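Local atomic coordinates of RNA-dependent RNA Polymerase (Bombyx mori cytoplasmic polyhedrosis virus, PDB entry 6TZ0), a protein that copies RNA from an RNA template inside the virus particle, making plus strands by conservative transcription and the complementary minus strands during genome replication. Residues Ser380-Gln394 and Asn558-Ser572. Sequence-based numbering, arbitrary orientation.
Sequences SLKQKYANGVGSIAQ and NTKDIYNTFVLDVAS
The ring of Tyr385 lies between helix 389-394 and helix 558-572. One face rests on Gly390, whose CA sits 3.5 Å above the centre of the Tyr385 ring; a glycine suits this place because a CB there would run into the ring. Thr565 OG1 lies at the ring edge, in plane, while Thr565 CG2 meets Tyr385 CE2, obliquely to the ring, at 3.6 Å. The Tyr385 side chain crosses that of Ile562 at about a right angle, its OH against Ile562 CG1, and the short side chain of Ala393 fits against Ile562 CG2.

The amide of Gln383 meets the carboxylate of Asp561, where NE2 gives Asp561 OD1 a weak, bent hydrogen bond, 3.0 Å long; the amide and carboxylate planes are 55° apart. With CG between the backbone N and carbonyl carbon (chi1 52°) and the chain extended beyond, this amide passes over Thr565 CG2, and Gln383 NE2 lies 3.5 Å from Leu568 CD1.

Strand 380-384 is an outer strand of a four-stranded antiparallel sheet in the central polymerase domain. Leu381 and Lys382 form a classic beta bulge opposite Met373, and the carbonyl of Leu381, packed against Leu568, accepts a hydrogen bond from Trp606. Beyond the loop, helix 389-394 runs at 37° to helix 558-572, and Gln394 enters as a knob, its length and its bend at chi2 letting the amide lie among Ile562, Thr565, Phe566 and Asp569. Gln394 OE1 comes to 3.2 Å from Thr565 OG1, a hydroxyl that donates back to Ile562 O within its own helix. At the far end, the long chain of Lys382, bent at its last two torsions, lets NZ reach from the strand to 3.3 Å from Ser572 OG.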
ATOM      1  N   SER A 380     -20.956 -13.319 -13.900  1.00 21.37           N
ATOM      2  CA  SER A 380     -20.219 -14.557 -14.105  1.00 21.37           C
ATOM      3  C   SER A 380     -19.875 -15.238 -12.790  1.00 21.37           C
ATOM      4  O   SER A 380     -19.394 -14.599 -11.851  1.00 21.37           O
ATOM      5  CB  SER A 380     -18.943 -14.281 -14.894  1.00 21.37           C
ATOM      6  OG  SER A 380     -18.188 -15.461 -15.071  1.00 21.37           O
ATOM      7  N   LEU A 381     -20.118 -16.544 -12.738  1.00 21.50           N
ATOM      8  CA  LEU A 381     -19.700 -17.412 -11.649  1.00 21.50           C
ATOM      9  C   LEU A 381     -18.629 -18.411 -12.054  1.00 21.50           C
ATOM     10  O   LEU A 381     -17.893 -18.887 -11.193  1.00 21.50           O
ATOM     11  CB  LEU A 381     -20.906 -18.173 -11.092  1.00 21.50           C
ATOM     12  CG  LEU A 381     -21.905 -17.403 -10.237  1.00 21.50           C
ATOM     13  CD1 LEU A 381     -23.139 -18.192 -10.034  1.00 21.50           C
ATOM     14  CD2 LEU A 381     -21.298 -17.157  -8.898  1.00 21.50           C
ATOM     15  N   LYS A 382     -18.511 -18.714 -13.342  1.00 21.30           N
ATOM     16  CA  LYS A 382     -17.555 -19.686 -13.839  1.00 21.30           C
ATOM     17  C   LYS A 382     -17.247 -19.350 -15.286  1.00 21.30           C
ATOM     18  O   LYS A 382     -18.156 -19.074 -16.067  1.00 21.30           O
ATOM     19  CB  LYS A 382     -18.110 -21.101 -13.728  1.00 21.30           C
ATOM     20  CG  LYS A 382     -17.126 -22.195 -14.012  1.00 21.30           C
ATOM     21  CD  LYS A 382     -17.814 -23.529 -13.897  1.00 21.30           C
ATOM     22  CE  LYS A 382     -18.209 -23.810 -12.463  1.00 21.30           C
ATOM     23  NZ  LYS A 382     -17.017 -24.007 -11.596  1.00 21.30           N
ATOM     24  N   GLN A 383     -15.969 -19.393 -15.645  1.00 21.60           N
ATOM     25  CA  GLN A 383     -15.556 -18.924 -16.958  1.00 21.60           C
ATOM     26  C   GLN A 383     -14.234 -19.565 -17.350  1.00 21.60           C
ATOM     27  O   GLN A 383     -13.483 -20.052 -16.504  1.00 21.60           O
ATOM     28  CB  GLN A 383     -15.481 -17.399 -16.973  1.00 21.60           C
ATOM     29  CG  GLN A 383     -14.657 -16.848 -15.850  1.00 21.60           C
ATOM     30  CD  GLN A 383     -14.725 -15.353 -15.773  1.00 21.60           C
ATOM     31  OE1 GLN A 383     -15.390 -14.715 -16.579  1.00 21.60           O
ATOM     32  NE2 GLN A 383     -14.037 -14.778 -14.801  1.00 21.60           N
ATOM     33  N   LYS A 384     -13.966 -19.562 -18.652  1.00 19.94           N
ATOM     34  CA  LYS A 384     -12.855 -20.310 -19.217  1.00 19.94           C
ATOM     35  C   LYS A 384     -12.460 -19.653 -20.528  1.00 19.94           C
ATOM     36  O   LYS A 384     -13.311 -19.122 -21.241  1.00 19.94           O
ATOM     37  CB  LYS A 384     -13.257 -21.775 -19.430  1.00 19.94           C
ATOM     38  CG  LYS A 384     -12.133 -22.724 -19.775  1.00 19.94           C
ATOM     39  CD  LYS A 384     -12.654 -24.136 -19.877  1.00 19.94           C
ATOM     40  CE  LYS A 384     -11.524 -25.136 -19.993  1.00 19.94           C
ATOM     41  NZ  LYS A 384     -10.776 -24.999 -21.263  1.00 19.94           N
ATOM     42  N   TYR A 385     -11.169 -19.678 -20.838  1.00 21.35           N
ATOM     43  CA  TYR A 385     -10.664 -19.036 -22.045  1.00 21.35           C
ATOM     44  C   TYR A 385     -10.676 -19.980 -23.234  1.00 21.35           C
ATOM     45  O   TYR A 385     -10.362 -21.165 -23.109  1.00 21.35           O
ATOM     46  CB  TYR A 385      -9.250 -18.500 -21.825  1.00 21.35           C
ATOM     47  CG  TYR A 385      -9.233 -17.204 -21.063  1.00 21.35           C
ATOM     48  CD1 TYR A 385      -9.417 -15.999 -21.720  1.00 21.35           C
ATOM     49  CD2 TYR A 385      -9.075 -17.187 -19.690  1.00 21.35           C
ATOM     50  CE1 TYR A 385      -9.422 -14.816 -21.039  1.00 21.35           C
ATOM     51  CE2 TYR A 385      -9.068 -16.004 -19.000  1.00 21.35           C
ATOM     52  CZ  TYR A 385      -9.251 -14.825 -19.679  1.00 21.35           C
ATOM     53  OH  TYR A 385      -9.258 -13.646 -18.990  1.00 21.35           O
ATOM     54  N   ALA A 386     -11.046 -19.439 -24.393  1.00 27.13           N
ATOM     55  CA  ALA A 386     -11.011 -20.219 -25.622  1.00 27.13           C
ATOM     56  C   ALA A 386      -9.577 -20.398 -26.103  1.00 27.13           C
ATOM     57  O   ALA A 386      -9.079 -21.524 -26.196  1.00 27.13           O
ATOM     58  CB  ALA A 386     -11.868 -19.547 -26.697  1.00 27.13           C
ATOM     59  N   ASN A 387      -8.895 -19.291 -26.387  1.00 32.13           N
ATOM     60  CA  ASN A 387      -7.506 -19.303 -26.820  1.00 32.13           C
ATOM     61  C   ASN A 387      -6.953 -17.895 -26.650  1.00 32.13           C
ATOM     62  O   ASN A 387      -7.706 -16.918 -26.656  1.00 32.13           O
ATOM     63  CB  ASN A 387      -7.370 -19.760 -28.276  1.00 32.13           C
ATOM     64  CG  ASN A 387      -5.954 -20.143 -28.642  1.00 32.13           C
ATOM     65  OD1 ASN A 387      -5.042 -20.058 -27.819  1.00 32.13           O
ATOM     66  ND2 ASN A 387      -5.759 -20.570 -29.883  1.00 32.13           N
ATOM     67  N   GLY A 388      -5.635 -17.799 -26.495  1.00 26.84           N
ATOM     68  CA  GLY A 388      -5.004 -16.511 -26.284  1.00 26.84           C
ATOM     69  C   GLY A 388      -4.167 -16.475 -25.026  1.00 26.84           C
ATOM     70  O   GLY A 388      -3.749 -17.525 -24.541  1.00 26.84           O
ATOM     71  N   VAL A 389      -3.930 -15.284 -24.470  1.00 23.82           N
ATOM     72  CA  VAL A 389      -3.048 -15.178 -23.309  1.00 23.82           C
ATOM     73  C   VAL A 389      -3.746 -15.622 -22.035  1.00 23.82           C
ATOM     74  O   VAL A 389      -3.087 -16.074 -21.088  1.00 23.82           O
ATOM     75  CB  VAL A 389      -2.495 -13.747 -23.171  1.00 23.82           C
ATOM     76  CG1 VAL A 389      -1.562 -13.453 -24.301  1.00 23.82           C
ATOM     77  CG2 VAL A 389      -3.618 -12.728 -23.165  1.00 23.82           C
ATOM     78  N   GLY A 390      -5.074 -15.505 -21.980  1.00 21.90           N
ATOM     79  CA  GLY A 390      -5.801 -16.009 -20.830  1.00 21.90           C
ATOM     80  C   GLY A 390      -5.720 -17.516 -20.730  1.00 21.90           C
ATOM     81  O   GLY A 390      -5.540 -18.066 -19.641  1.00 21.90           O
ATOM     82  N   SER A 391      -5.781 -18.195 -21.877  1.00 22.89           N
ATOM     83  CA  SER A 391      -5.622 -19.641 -21.920  1.00 22.89           C
ATOM     84  C   SER A 391      -4.214 -20.052 -21.512  1.00 22.89           C
ATOM     85  O   SER A 391      -4.032 -21.050 -20.808  1.00 22.89           O
ATOM     86  CB  SER A 391      -5.960 -20.138 -23.322  1.00 22.89           C
ATOM     87  OG  SER A 391      -5.852 -21.542 -23.408  1.00 22.89           O
ATOM     88  N   ILE A 392      -3.217 -19.250 -21.881  1.00 21.70           N
ATOM     89  CA  ILE A 392      -1.828 -19.564 -21.573  1.00 21.70           C
ATOM     90  C   ILE A 392      -1.538 -19.374 -20.088  1.00 21.70           C
ATOM     91  O   ILE A 392      -0.838 -20.187 -19.473  1.00 21.70           O
ATOM     92  CB  ILE A 392      -0.907 -18.722 -22.474  1.00 21.70           C
ATOM     93  CG1 ILE A 392      -1.034 -19.210 -23.912  1.00 21.70           C
ATOM     94  CG2 ILE A 392       0.524 -18.821 -22.047  1.00 21.70           C
ATOM     95  CD1 ILE A 392      -0.436 -18.302 -24.925  1.00 21.70           C
ATOM     96  N   ALA A 393      -2.092 -18.326 -19.477  1.00 21.84           N
ATOM     97  CA  ALA A 393      -1.934 -18.160 -18.034  1.00 21.84           C
ATOM     98  C   ALA A 393      -2.707 -19.219 -17.258  1.00 21.84           C
ATOM     99  O   ALA A 393      -2.217 -19.745 -16.248  1.00 21.84           O
ATOM    100  CB  ALA A 393      -2.375 -16.764 -17.612  1.00 21.84           C
ATOM    101  N   GLN A 394      -3.912 -19.564 -17.720  1.00 21.63           N
ATOM    102  CA  GLN A 394      -4.698 -20.551 -16.999  1.00 21.63           C
ATOM    103  C   GLN A 394      -4.173 -21.966 -17.161  1.00 21.63           C
ATOM    104  O   GLN A 394      -4.433 -22.784 -16.281  1.00 21.63           O
ATOM    105  CB  GLN A 394      -6.162 -20.493 -17.419  1.00 21.63           C
ATOM    106  CG  GLN A 394      -6.869 -19.265 -16.916  1.00 21.63           C
ATOM    107  CD  GLN A 394      -6.768 -19.125 -15.419  1.00 21.63           C
ATOM    108  OE1 GLN A 394      -6.150 -18.192 -14.917  1.00 21.63           O
ATOM    109  NE2 GLN A 394      -7.339 -20.073 -14.695  1.00 21.63           N
ATOM    110  N   ASN A 558     -10.302  -6.079 -18.572  1.00 25.65           N
ATOM    111  CA  ASN A 558     -10.147  -7.424 -19.101  1.00 25.65           C
ATOM    112  C   ASN A 558      -8.879  -8.095 -18.588  1.00 25.65           C
ATOM    113  O   ASN A 558      -8.834  -9.324 -18.483  1.00 25.65           O
ATOM    114  CB  ASN A 558     -10.140  -7.374 -20.620  1.00 25.65           C
ATOM    115  CG  ASN A 558     -11.466  -6.957 -21.187  1.00 25.65           C
ATOM    116  OD1 ASN A 558     -12.507  -7.350 -20.691  1.00 25.65           O
ATOM    117  ND2 ASN A 558     -11.438  -6.162 -22.243  1.00 25.65           N
ATOM    118  N   THR A 559      -7.842  -7.320 -18.277  1.00 24.11           N
ATOM    119  CA  THR A 559      -6.645  -7.904 -17.686  1.00 24.11           C
ATOM    120  C   THR A 559      -6.912  -8.355 -16.256  1.00 24.11           C
ATOM    121  O   THR A 559      -6.374  -9.377 -15.812  1.00 24.11           O
ATOM    122  CB  THR A 559      -5.501  -6.893 -17.750  1.00 24.11           C
ATOM    123  OG1 THR A 559      -5.331  -6.467 -19.103  1.00 24.11           O
ATOM    124  CG2 THR A 559      -4.197  -7.511 -17.296  1.00 24.11           C
ATOM    125  N   LYS A 560      -7.768  -7.623 -15.537  1.00 24.60           N
ATOM    126  CA  LYS A 560      -8.233  -8.059 -14.224  1.00 24.60           C
ATOM    127  C   LYS A 560      -9.033  -9.353 -14.318  1.00 24.60           C
ATOM    128  O   LYS A 560      -8.980 -10.192 -13.406  1.00 24.60           O
ATOM    129  CB  LYS A 560      -9.066  -6.943 -13.594  1.00 24.60           C
ATOM    130  CG  LYS A 560      -9.711  -7.282 -12.274  1.00 24.60           C
ATOM    131  CD  LYS A 560      -8.712  -7.388 -11.158  1.00 24.60           C
ATOM    132  CE  LYS A 560      -9.389  -7.920  -9.916  1.00 24.60           C
ATOM    133  NZ  LYS A 560     -10.496  -7.037  -9.494  1.00 24.60           N
ATOM    134  N   ASP A 561      -9.734  -9.555 -15.435  1.00 23.82           N
ATOM    135  CA  ASP A 561     -10.529 -10.769 -15.591  1.00 23.82           C
ATOM    136  C   ASP A 561      -9.681 -12.046 -15.672  1.00 23.82           C
ATOM    137  O   ASP A 561     -10.190 -13.118 -15.336  1.00 23.82           O
ATOM    138  CB  ASP A 561     -11.411 -10.632 -16.828  1.00 23.82           C
ATOM    139  CG  ASP A 561     -12.678 -11.448 -16.733  1.00 23.82           C
ATOM    140  OD1 ASP A 561     -12.887 -12.127 -15.709  1.00 23.82           O
ATOM    141  OD2 ASP A 561     -13.487 -11.391 -17.678  1.00 23.82           O
ATOM    142  N   ILE A 562      -8.397 -11.949 -16.044  1.00 22.15           N
ATOM    143  CA  ILE A 562      -7.521 -13.127 -16.093  1.00 22.15           C
ATOM    144  C   ILE A 562      -7.302 -13.693 -14.693  1.00 22.15           C
ATOM    145  O   ILE A 562      -7.413 -14.902 -14.464  1.00 22.15           O
ATOM    146  CB  ILE A 562      -6.180 -12.782 -16.767  1.00 22.15           C
ATOM    147  CG1 ILE A 562      -6.380 -12.367 -18.220  1.00 22.15           C
ATOM    148  CG2 ILE A 562      -5.216 -13.957 -16.714  1.00 22.15           C
ATOM    149  CD1 ILE A 562      -5.138 -11.859 -18.887  1.00 22.15           C
ATOM    150  N   TYR A 563      -6.990 -12.820 -13.735  1.00 23.26           N
ATOM    151  CA  TYR A 563      -6.892 -13.223 -12.338  1.00 23.26           C
ATOM    152  C   TYR A 563      -8.256 -13.588 -11.769  1.00 23.26           C
ATOM    153  O   TYR A 563      -8.345 -14.448 -10.883  1.00 23.26           O
ATOM    154  CB  TYR A 563      -6.251 -12.084 -11.546  1.00 23.26           C
ATOM    155  CG  TYR A 563      -5.960 -12.331 -10.083  1.00 23.26           C
ATOM    156  CD1 TYR A 563      -4.865 -13.087  -9.693  1.00 23.26           C
ATOM    157  CD2 TYR A 563      -6.753 -11.771  -9.092  1.00 23.26           C
ATOM    158  CE1 TYR A 563      -4.585 -13.297  -8.361  1.00 23.26           C
ATOM    159  CE2 TYR A 563      -6.476 -11.981  -7.757  1.00 23.26           C
ATOM    160  CZ  TYR A 563      -5.394 -12.747  -7.401  1.00 23.26           C
ATOM    161  OH  TYR A 563      -5.117 -12.957  -6.076  1.00 23.26           O
ATOM    162  N   ASN A 564      -9.324 -12.951 -12.270  1.00 22.33           N
ATOM    163  CA  ASN A 564     -10.666 -13.278 -11.795  1.00 22.33           C
ATOM    164  C   ASN A 564     -11.077 -14.702 -12.147  1.00 22.33           C
ATOM    165  O   ASN A 564     -11.808 -15.327 -11.380  1.00 22.33           O
ATOM    166  CB  ASN A 564     -11.700 -12.304 -12.353  1.00 22.33           C
ATOM    167  CG  ASN A 564     -11.613 -10.942 -11.728  1.00 22.33           C
ATOM    168  OD1 ASN A 564     -11.314 -10.810 -10.546  1.00 22.33           O
ATOM    169  ND2 ASN A 564     -11.914  -9.917 -12.505  1.00 22.33           N
ATOM    170  N   THR A 565     -10.624 -15.225 -13.292  1.00 22.05           N
ATOM    171  CA  THR A 565     -10.910 -16.621 -13.636  1.00 22.05           C
ATOM    172  C   THR A 565     -10.275 -17.588 -12.646  1.00 22.05           C
ATOM    173  O   THR A 565     -10.902 -18.575 -12.242  1.00 22.05           O
ATOM    174  CB  THR A 565     -10.416 -16.955 -15.039  1.00 22.05           C
ATOM    175  OG1 THR A 565      -9.008 -16.725 -15.112  1.00 22.05           O
ATOM    176  CG2 THR A 565     -11.105 -16.123 -16.062  1.00 22.05           C
ATOM    177  N   PHE A 566      -9.027 -17.325 -12.260  1.00 20.55           N
ATOM    178  CA  PHE A 566      -8.332 -18.142 -11.269  1.00 20.55           C
ATOM    179  C   PHE A 566      -9.020 -18.075  -9.910  1.00 20.55           C
ATOM    180  O   PHE A 566      -9.210 -19.108  -9.242  1.00 20.55           O
ATOM    181  CB  PHE A 566      -6.879 -17.672 -11.199  1.00 20.55           C
ATOM    182  CG  PHE A 566      -6.073 -18.291 -10.107  1.00 20.55           C
ATOM    183  CD1 PHE A 566      -5.690 -19.614 -10.166  1.00 20.55           C
ATOM    184  CD2 PHE A 566      -5.649 -17.521  -9.035  1.00 20.55           C
ATOM    185  CE1 PHE A 566      -4.932 -20.170  -9.150  1.00 20.55           C
ATOM    186  CE2 PHE A 566      -4.896 -18.067  -8.023  1.00 20.55           C
ATOM    187  CZ  PHE A 566      -4.535 -19.390  -8.080  1.00 20.55           C
ATOM    188  N   VAL A 567      -9.435 -16.871  -9.507  1.00 21.03           N
ATOM    189  CA  VAL A 567     -10.135 -16.692  -8.240  1.00 21.03           C
ATOM    190  C   VAL A 567     -11.484 -17.402  -8.256  1.00 21.03           C
ATOM    191  O   VAL A 567     -11.865 -18.048  -7.276  1.00 21.03           O
ATOM    192  CB  VAL A 567     -10.266 -15.188  -7.930  1.00 21.03           C
ATOM    193  CG1 VAL A 567     -11.156 -14.940  -6.739  1.00 21.03           C
ATOM    194  CG2 VAL A 567      -8.909 -14.620  -7.643  1.00 21.03           C
ATOM    195  N   LEU A 568     -12.199 -17.352  -9.382  1.00 21.26           N
ATOM    196  CA  LEU A 568     -13.494 -18.019  -9.454  1.00 21.26           C
ATOM    197  C   LEU A 568     -13.361 -19.534  -9.534  1.00 21.26           C
ATOM    198  O   LEU A 568     -14.233 -20.243  -9.026  1.00 21.26           O
ATOM    199  CB  LEU A 568     -14.305 -17.488 -10.632  1.00 21.26           C
ATOM    200  CG  LEU A 568     -14.870 -16.085 -10.445  1.00 21.26           C
ATOM    201  CD1 LEU A 568     -15.542 -15.607 -11.712  1.00 21.26           C
ATOM    202  CD2 LEU A 568     -15.842 -16.073  -9.298  1.00 21.26           C
ATOM    203  N   ASP A 569     -12.270 -20.044 -10.116  1.00 23.04           N
ATOM    204  CA  ASP A 569     -12.015 -21.485 -10.091  1.00 23.04           C
ATOM    205  C   ASP A 569     -11.796 -21.985  -8.670  1.00 23.04           C
ATOM    206  O   ASP A 569     -12.415 -22.973  -8.241  1.00 23.04           O
ATOM    207  CB  ASP A 569     -10.799 -21.829 -10.946  1.00 23.04           C
ATOM    208  CG  ASP A 569     -11.069 -21.723 -12.421  1.00 23.04           C
ATOM    209  OD1 ASP A 569     -12.234 -21.903 -12.827  1.00 23.04           O
ATOM    210  OD2 ASP A 569     -10.112 -21.479 -13.182  1.00 23.04           O
ATOM    211  N   VAL A 570     -10.926 -21.301  -7.921  1.00 22.53           N
ATOM    212  CA  VAL A 570     -10.661 -21.715  -6.545  1.00 22.53           C
ATOM    213  C   VAL A 570     -11.902 -21.527  -5.680  1.00 22.53           C
ATOM    214  O   VAL A 570     -12.207 -22.358  -4.819  1.00 22.53           O
ATOM    215  CB  VAL A 570      -9.455 -20.947  -5.980  1.00 22.53           C
ATOM    216  CG1 VAL A 570      -9.161 -21.380  -4.564  1.00 22.53           C
ATOM    217  CG2 VAL A 570      -8.250 -21.161  -6.840  1.00 22.53           C
ATOM    218  N   ALA A 571     -12.668 -20.464  -5.931  1.00 22.68           N
ATOM    219  CA  ALA A 571     -13.866 -20.202  -5.147  1.00 22.68           C
ATOM    220  C   ALA A 571     -14.967 -21.207  -5.435  1.00 22.68           C
ATOM    221  O   ALA A 571     -15.743 -21.541  -4.537  1.00 22.68           O
ATOM    222  CB  ALA A 571     -14.363 -18.785  -5.418  1.00 22.68           C
ATOM    223  N   SER A 572     -15.053 -21.704  -6.667  1.00 23.17           N
ATOM    224  CA  SER A 572     -16.040 -22.730  -6.963  1.00 23.17           C
ATOM    225  C   SER A 572     -15.640 -24.067  -6.362  1.00 23.17           C
ATOM    226  O   SER A 572     -16.502 -24.827  -5.907  1.00 23.17           O
ATOM    227  CB  SER A 572     -16.223 -22.865  -8.469  1.00 23.17           C
ATOM    228  OG  SER A 572     -15.071 -23.436  -9.053  1.00 23.17           O
TER